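Long-range contacts in eukaryotic peptide chain release factor GTP-binding subunit (Schizosaccharomyces pombe, PDB 1R5B), which is a GTP-binding translation release factor of the eRF3 type, a multidomain P-loop protein related to elongation factors Tu and eEF1A: residues E373-L378 against T455-G460; I369-L374 against M416-G421. One frame throughout, in Å; residues are numbered along the deposited sequence.

Interaction 1 of 2, residues E373-L378 against T455-G460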
loop_
_atom_site.group_PDB
_atom_site.type_symbol
_atom_site.label_atom_id
_atom_site.label_comp_id
_atom_site.label_asym_id
_atom_site.label_seq_id
_atom_site.Cartn_x
_atom_site.Cartn_y
_atom_site.Cartn_z
ATOM N N GLU A 373 -3.028 -24.778 -16.651
ATOM C CA GLU A 373 -3.337 -25.343 -17.987
ATOM C C GLU A 373 -2.770 -26.722 -18.424
ATOM O O GLU A 373 -3.544 -27.680 -18.548
ATOM C CB GLU A 373 -3.021 -24.303 -19.078
ATOM C CG GLU A 373 -1.732 -23.514 -18.868
ATOM C CD GLU A 373 -0.970 -23.268 -20.160
ATOM O OE1 GLU A 373 0.280 -23.217 -20.107
ATOM O OE2 GLU A 373 -1.616 -23.124 -21.228
ATOM N N LEU A 374 -1.459 -26.815 -18.693
ATOM C CA LEU A 374 -0.864 -27.990 -19.391
ATOM C C LEU A 374 -0.352 -29.200 -18.552
ATOM O O LEU A 374 -0.506 -30.344 -19.006
ATOM C CB LEU A 374 0.235 -27.525 -20.385
ATOM C CG LEU A 374 1.684 -28.057 -20.325
ATOM C CD1 LEU A 374 1.838 -29.452 -20.964
ATOM C CD2 LEU A 374 2.641 -27.066 -20.985
ATOM N N PRO A 375 0.241 -28.958 -17.370
ATOM C CA PRO A 375 1.006 -29.971 -16.604
ATOM C C PRO A 375 0.594 -31.481 -16.596
ATOM O O PRO A 375 0.801 -32.185 -17.599
ATOM C CB PRO A 375 0.994 -29.373 -15.180
ATOM C CG PRO A 375 1.085 -27.924 -15.416
ATOM C CD PRO A 375 0.249 -27.666 -16.654
ATOM N N SER A 376 0.064 -31.963 -15.465
ATOM C CA SER A 376 0.008 -33.390 -15.140
ATOM C C SER A 376 1.423 -33.929 -14.878
ATOM O O SER A 376 1.808 -34.961 -15.425
ATOM C CB SER A 376 -0.704 -34.174 -16.245
ATOM O OG SER A 376 -1.447 -35.246 -15.700
ATOM N N ILE A 377 2.187 -33.227 -14.031
ATOM C CA ILE A 377 3.627 -33.508 -13.849
ATOM C C ILE A 377 4.093 -33.704 -12.377
ATOM O O ILE A 377 3.587 -33.065 -11.439
ATOM C CB ILE A 377 4.503 -32.424 -14.579
ATOM C CG1 ILE A 377 4.070 -32.242 -16.047
ATOM C CG2 ILE A 377 5.997 -32.793 -14.542
ATOM C CD1 ILE A 377 4.346 -33.442 -16.967
ATOM N N LEU A 378 5.091 -34.595 -12.242
ATOM C CA LEU A 378 5.628 -35.145 -10.977
ATOM C C LEU A 378 5.784 -34.204 -9.763
ATOM O O LEU A 378 6.023 -33.000 -9.901
ATOM C CB LEU A 378 6.994 -35.821 -11.246
ATOM C CG LEU A 378 7.037 -37.332 -11.525
ATOM C CD1 LEU A 378 6.010 -37.755 -12.572
ATOM C CD2 LEU A 378 8.442 -37.781 -11.956
ATOM N N THR A 455 4.045 -20.238 -22.078
ATOM C CA THR A 455 2.862 -19.412 -21.826
ATOM C C THR A 455 2.148 -19.753 -20.503
ATOM O O THR A 455 1.059 -20.327 -20.516
ATOM C CB THR A 455 1.880 -19.534 -23.055
ATOM O OG1 THR A 455 0.514 -19.402 -22.640
ATOM C CG2 THR A 455 1.934 -20.930 -23.699
ATOM N N THR A 456 2.776 -19.405 -19.378
ATOM C CA THR A 456 2.189 -19.555 -18.033
ATOM C C THR A 456 1.994 -21.016 -17.583
ATOM O O THR A 456 2.181 -21.938 -18.368
ATOM C CB THR A 456 0.863 -18.718 -17.908
ATOM O OG1 THR A 456 0.751 -18.176 -16.586
ATOM C CG2 THR A 456 -0.423 -19.573 -18.064
ATOM N N VAL A 457 1.660 -21.204 -16.306
ATOM C CA VAL A 457 1.307 -22.521 -15.752
ATOM C C VAL A 457 0.810 -22.491 -14.306
ATOM O O VAL A 457 0.030 -23.341 -13.914
ATOM C CB VAL A 457 2.463 -23.570 -15.815
ATOM C CG1 VAL A 457 2.358 -24.448 -17.091
ATOM C CG2 VAL A 457 3.831 -22.924 -15.667
ATOM N N ALA A 458 1.283 -21.553 -13.497
ATOM C CA ALA A 458 0.741 -21.406 -12.146
ATOM C C ALA A 458 0.843 -19.978 -11.604
ATOM O O ALA A 458 1.360 -19.083 -12.271
ATOM C CB ALA A 458 1.411 -22.398 -11.194
ATOM N N VAL A 459 0.314 -19.779 -10.398
ATOM C CA VAL A 459 0.457 -18.522 -9.663
ATOM C C VAL A 459 0.462 -18.823 -8.175
ATOM O O VAL A 459 -0.212 -19.745 -7.717
ATOM C CB VAL A 459 -0.678 -17.499 -9.968
ATOM C CG1 VAL A 459 -0.417 -16.756 -11.278
ATOM C CG2 VAL A 459 -2.051 -18.166 -9.985
ATOM N N GLY A 460 1.211 -18.031 -7.418
ATOM C CA GLY A 460 1.377 -18.300 -6.006
ATOM C C GLY A 460 1.955 -17.165 -5.194
ATOM O O GLY A 460 2.492 -16.205 -5.735
#
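E373 reaches across to the backbone of T455 and T456, and its side chain carries most of the contact. CB does not point at the opposing segment. The chain then bends at chi2 (141°), which brings its end closer. E373 CG passes the methyl CG2 of T456 at 4.2 Å. E373 CD lies 3.6 Å from T455 O. E373 OE1 sits at the two carbonyls, 2.9 Å from T456 O and 3.0 Å from T455 O. These are close approaches of acceptor to acceptor and not hydrogen bonds. They would be unfavourable for a charged carboxylate, and the exact placement of the group is doubtful. E373 OE2 is farther off, 3.9 Å from T455 O. V457 CG1 lies near E373 OE1, on the same side as T456 O. V457 CG1 also meets P375 CD at 3.9 Å; the ring CG is slightly more distant. This apolar pair crosses at a slant. V457 is buried, and its side chain also touches L450 of strand 447-451. It hydrogen-bonds through its backbone to L372. The arrangement is a surface loop leaving strand 364-371 and packing against the region where the chain enters its antiparallel neighbour 457-466, in the eEF1A-like C-terminal β domain.

Interaction 2 of 2, residues I369-L374 against M416-G421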
loop_
_atom_site.group_PDB
_atom_site.type_symbol
_atom_site.label_atom_id
_atom_site.label_comp_id
_atom_site.label_asym_id
_atom_site.label_seq_id
_atom_site.Cartn_x
_atom_site.Cartn_y
_atom_site.Cartn_z
ATOM N N ILE A 369 -0.128 -22.094 -4.199
ATOM C CA ILE A 369 -0.056 -22.064 -5.664
ATOM C C ILE A 369 -1.356 -22.492 -6.351
ATOM O O ILE A 369 -2.291 -22.966 -5.705
ATOM C CB ILE A 369 1.132 -22.949 -6.153
ATOM C CG1 ILE A 369 1.889 -22.301 -7.320
ATOM C CG2 ILE A 369 0.667 -24.347 -6.548
ATOM C CD1 ILE A 369 3.349 -22.776 -7.437
ATOM N N ALA A 370 -1.395 -22.328 -7.669
ATOM C CA ALA A 370 -2.589 -22.617 -8.440
ATOM C C ALA A 370 -2.224 -22.945 -9.883
ATOM O O ALA A 370 -1.827 -22.059 -10.639
ATOM C CB ALA A 370 -3.548 -21.435 -8.388
ATOM N N ILE A 371 -2.375 -24.218 -10.254
ATOM C CA ILE A 371 -2.032 -24.697 -11.587
ATOM C C ILE A 371 -3.084 -24.199 -12.573
ATOM O O ILE A 371 -4.257 -24.096 -12.215
ATOM C CB ILE A 371 -1.950 -26.244 -11.581
ATOM C CG1 ILE A 371 -0.705 -26.697 -10.806
ATOM C CG2 ILE A 371 -1.942 -26.818 -13.012
ATOM C CD1 ILE A 371 -0.833 -26.616 -9.287
ATOM N N LEU A 372 -2.669 -23.925 -13.813
ATOM C CA LEU A 372 -3.494 -23.186 -14.780
ATOM C C LEU A 372 -3.898 -23.936 -16.071
ATOM O O LEU A 372 -5.021 -23.735 -16.542
ATOM C CB LEU A 372 -2.816 -21.849 -15.145
ATOM C CG LEU A 372 -3.313 -20.604 -14.388
ATOM C CD1 LEU A 372 -2.281 -19.484 -14.408
ATOM C CD2 LEU A 372 -4.645 -20.116 -14.955
ATOM N N GLU A 373 -3.028 -24.778 -16.651
ATOM C CA GLU A 373 -3.337 -25.343 -17.987
ATOM C C GLU A 373 -2.770 -26.722 -18.424
ATOM O O GLU A 373 -3.544 -27.680 -18.548
ATOM C CB GLU A 373 -3.021 -24.303 -19.078
ATOM C CG GLU A 373 -1.732 -23.514 -18.868
ATOM C CD GLU A 373 -0.970 -23.268 -20.160
ATOM O OE1 GLU A 373 0.280 -23.217 -20.107
ATOM O OE2 GLU A 373 -1.616 -23.124 -21.228
ATOM N N LEU A 374 -1.459 -26.815 -18.693
ATOM C CA LEU A 374 -0.864 -27.990 -19.391
ATOM C C LEU A 374 -0.352 -29.200 -18.552
ATOM O O LEU A 374 -0.506 -30.344 -19.006
ATOM C CB LEU A 374 0.235 -27.525 -20.385
ATOM C CG LEU A 374 1.684 -28.057 -20.325
ATOM C CD1 LEU A 374 1.838 -29.452 -20.964
ATOM C CD2 LEU A 374 2.641 -27.066 -20.985
ATOM N N MET A 416 0.651 -36.592 -4.897
ATOM C CA MET A 416 1.709 -37.173 -5.726
ATOM C C MET A 416 1.966 -36.357 -7.012
ATOM O O MET A 416 3.036 -36.475 -7.605
ATOM C CB MET A 416 1.373 -38.636 -6.090
ATOM C CG MET A 416 2.042 -39.700 -5.202
ATOM S SD MET A 416 3.264 -40.774 -6.068
ATOM C CE MET A 416 4.800 -39.843 -5.776
ATOM N N PHE A 417 0.997 -35.549 -7.451
ATOM C CA PHE A 417 1.190 -34.680 -8.626
ATOM C C PHE A 417 0.224 -33.489 -8.682
ATOM O O PHE A 417 -0.683 -33.357 -7.853
ATOM C CB PHE A 417 1.114 -35.495 -9.935
ATOM C CG PHE A 417 -0.162 -36.280 -10.102
ATOM C CD1 PHE A 417 -1.305 -35.677 -10.614
ATOM C CD2 PHE A 417 -0.214 -37.632 -9.767
ATOM C CE1 PHE A 417 -2.487 -36.401 -10.776
ATOM C CE2 PHE A 417 -1.392 -38.367 -9.929
ATOM C CZ PHE A 417 -2.530 -37.751 -10.435
ATOM N N ALA A 418 0.448 -32.621 -9.667
ATOM C CA ALA A 418 -0.377 -31.434 -9.890
ATOM C C ALA A 418 -1.309 -31.626 -11.084
ATOM O O ALA A 418 -1.149 -32.567 -11.864
ATOM C CB ALA A 418 0.512 -30.220 -10.107
ATOM N N THR A 419 -2.285 -30.734 -11.218
ATOM C CA THR A 419 -3.255 -30.810 -12.310
ATOM C C THR A 419 -4.068 -29.517 -12.443
ATOM O O THR A 419 -4.055 -28.674 -11.550
ATOM C CB THR A 419 -4.190 -32.038 -12.111
ATOM O OG1 THR A 419 -5.025 -32.219 -13.260
ATOM C CG2 THR A 419 -5.173 -31.818 -10.964
ATOM N N LYS A 420 -4.769 -29.371 -13.564
ATOM C CA LYS A 420 -5.605 -28.195 -13.832
ATOM C C LYS A 420 -6.558 -27.870 -12.670
ATOM O O LYS A 420 -7.341 -28.724 -12.245
ATOM C CB LYS A 420 -6.414 -28.403 -15.124
ATOM C CG LYS A 420 -7.004 -27.122 -15.724
ATOM C CD LYS A 420 -8.040 -27.413 -16.819
ATOM C CE LYS A 420 -7.406 -27.516 -18.201
ATOM N NZ LYS A 420 -8.095 -28.532 -19.055
ATOM N N GLY A 421 -6.467 -26.636 -12.161
ATOM C CA GLY A 421 -7.382 -26.130 -11.145
ATOM C C GLY A 421 -7.068 -26.534 -9.712
ATOM O O GLY A 421 -7.896 -26.351 -8.814
#
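I371 holds CG1 beside its backbone N (chi1 -71°), which leaves CG2 anti to that N and turned to the T419 carbonyl. CG2 of I371 lies 3.2 Å from T419 O. CB of I371 is equally near to that oxygen, so the branched part of the side chain packs tightly against the carbonyl. The other branch serves A418. I371 CG1 meets A418 CB at 3.8 Å, and CD1 of I371 touches the same methyl. The β-carbon bonds of both residues point into the contact. I371 belongs to the weakly bonded last part of strand 364-371, in the antiparallel sheet of the eEF1A-like C-terminal domain. The opposing segment is the loop leading to strand 426-430, the neighbour of 364-371 in that sheet. I371 O accepts a weak hydrogen bond from G421 N, 3.4 Å long with an angle of 151° at the hydrogen. I371 also hydrogen-bonds through its backbone to M422, the next residue of the loop. K420 runs alongside the backbone of L372 and E373. K420 CG is 4.0 Å from L372 O. The chain then bends at chi3 (-90°), and K420 CE comes to 3.9 Å from E373 O. K420 is exposed, as is G421.

From the N terminus, strand 364-371 includes the first half of 369-374, and the chain runs on into 373-378. Both interactions start here and share E373 and L374. Interaction 2 closes first, when the chain returns at 416-421 with 41 residues between. Interaction 1 closes later, at 455-460, with 76 residues between. It begins slightly further on and ends well after interaction 2, so the two spans overlap and cross without nesting. Their centres are about 5 Å apart. Probable backbone hydrogen bonds A370-V459 and L372-V457 join them. Interaction 2 ties the last part of the strand to the loop before its neighbour 426-430. Interaction 1 ties the loop that follows it to its other neighbour, 457-466.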